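Local coordinates for 49 protein (Murid herpesvirus 4, PDB 6A4V) that probably interacts with the host poly(ADP-ribose) polymerase 1 and thereby facilitates virus replication, at residues Gln235-Phe238 with Leu239-Ser242. Sequence-based numbering, arbitrary orientation.
Sequences QSQF and LLDS
The carbonyl O of Gln237 accepts a hydrogen bond from Asp241 N at 3.1 Å, nearly straight. One residue on, Phe238 O accepts one from Ser242 N at 3.0 Å, a more bent bond; these two i to i+4 bonds set up the first turn of helix 238-262. Gln237 serves two helices at once. It is the N-cap of this one, and with its positive phi of 52° and two bonds back into the last turn of helix 213-235 it closes that helix in a Schellman motif, turning the chain with just a couple of linking residues.

The side chains group on different sides of the turn. Gln237, extended beyond CG, runs alongside Leu240 in the same direction, and its OE1 lies 3.6 Å from the methyl CD2 of Leu240, a van der Waals touch at the exposed side. Asp241 has its CG beside its own backbone N (chi1 -74°), which folds the carboxylate back over the start of the helix. Its CG sits 3.6 Å from Gln237 O. Its OD2 comes to the edge of the Phe238 ring, 4.1 Å from CD1. Ring and carboxylate planes are 43° apart. A negative charge here would probably interact favourably with the helix dipole. Ser236 CB lies 3.4 Å above one face of the same ring, toward its rim, while Ser236 OG is hydrogen-bonded back to Val232 O.

Leu239, buried, packs against Leu79, Asn82 and Leu83 of helix 61-85, and Ser242 also reaches Leu79. Phe238 meets the ring of Phe189 and touches Tyr41, which Ser242 touches too, so the junction between helices 213-235 and 238-262 is seated on helix 61-85 and the N-terminal loop of this mainly helical chain.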
loop_
_atom_site.group_PDB
_atom_site.type_symbol
_atom_site.label_atom_id
_atom_site.label_comp_id
_atom_site.label_asym_id
_atom_site.label_seq_id
_atom_site.Cartn_x
_atom_site.Cartn_y
_atom_site.Cartn_z
ATOM N N GLN B 235 10.022 -11.073 -16.849
ATOM C CA GLN B 235 10.138 -12.239 -17.698
ATOM C C GLN B 235 10.170 -13.470 -16.772
ATOM O O GLN B 235 9.436 -14.403 -16.936
ATOM C CB GLN B 235 11.429 -12.195 -18.537
ATOM C CG GLN B 235 11.334 -11.475 -19.897
ATOM C CD GLN B 235 12.621 -10.847 -20.421
ATOM O OE1 GLN B 235 13.748 -11.226 -20.064
ATOM N NE2 GLN B 235 12.465 -9.861 -21.299
ATOM N N SER B 236 11.073 -13.455 -15.790
ATOM C CA SER B 236 11.489 -14.654 -15.067
ATOM C C SER B 236 10.602 -14.891 -13.824
ATOM O O SER B 236 10.880 -15.780 -12.998
ATOM C CB SER B 236 12.976 -14.525 -14.713
ATOM O OG SER B 236 13.740 -13.945 -15.803
ATOM N N GLN B 237 9.575 -14.050 -13.629
ATOM C CA GLN B 237 8.627 -14.172 -12.527
ATOM C C GLN B 237 9.311 -14.276 -11.147
ATOM O O GLN B 237 8.765 -14.945 -10.210
ATOM C CB GLN B 237 7.735 -15.370 -12.848
ATOM C CG GLN B 237 6.746 -14.996 -13.958
ATOM C CD GLN B 237 5.590 -15.948 -14.113
ATOM O OE1 GLN B 237 4.471 -15.655 -13.694
ATOM N NE2 GLN B 237 5.857 -17.095 -14.728
ATOM N N PHE B 238 10.416 -13.560 -10.957
ATOM C CA PHE B 238 11.132 -13.609 -9.617
ATOM C C PHE B 238 10.224 -13.071 -8.499
ATOM O O PHE B 238 10.236 -13.603 -7.442
ATOM C CB PHE B 238 12.494 -12.903 -9.654
ATOM C CG PHE B 238 13.537 -13.487 -10.607
ATOM C CD1 PHE B 238 13.572 -14.838 -10.931
ATOM C CD2 PHE B 238 14.497 -12.670 -11.192
ATOM C CE1 PHE B 238 14.531 -15.349 -11.813
ATOM C CE2 PHE B 238 15.499 -13.185 -12.026
ATOM C CZ PHE B 238 15.498 -14.515 -12.354
ATOM N N LEU B 239 9.338 -12.095 -8.746
ATOM C CA LEU B 239 8.511 -11.609 -7.604
ATOM C C LEU B 239 7.553 -12.716 -7.145
ATOM O O LEU B 239 7.395 -12.952 -5.897
ATOM C CB LEU B 239 7.804 -10.305 -7.970
ATOM C CG LEU B 239 6.673 -9.845 -7.051
ATOM C CD1 LEU B 239 7.188 -9.475 -5.680
ATOM C CD2 LEU B 239 5.949 -8.676 -7.668
ATOM N N LEU B 240 6.875 -13.359 -8.089
ATOM C CA LEU B 240 5.973 -14.580 -7.712
ATOM C C LEU B 240 6.745 -15.649 -6.940
ATOM O O LEU B 240 6.298 -16.060 -5.866
ATOM C CB LEU B 240 5.328 -15.152 -8.962
ATOM C CG LEU B 240 4.509 -16.466 -8.872
ATOM C CD1 LEU B 240 3.289 -16.339 -8.000
ATOM C CD2 LEU B 240 4.075 -16.836 -10.296
ATOM N N ASP B 241 7.918 -16.033 -7.435
ATOM C CA ASP B 241 8.759 -16.974 -6.719
ATOM C C ASP B 241 8.934 -16.526 -5.272
ATOM O O ASP B 241 8.838 -17.290 -4.310
ATOM C CB ASP B 241 10.160 -17.104 -7.304
ATOM C CG ASP B 241 10.198 -17.882 -8.613
ATOM O OD1 ASP B 241 9.171 -18.530 -8.939
ATOM O OD2 ASP B 241 11.249 -17.823 -9.300
ATOM N N SER B 242 9.256 -15.265 -5.115
ATOM C CA SER B 242 9.731 -14.877 -3.859
ATOM C C SER B 242 8.521 -14.854 -2.916
ATOM O O SER B 242 8.663 -15.185 -1.768
ATOM C CB SER B 242 10.516 -13.580 -3.977
ATOM O OG SER B 242 10.486 -12.906 -2.778
#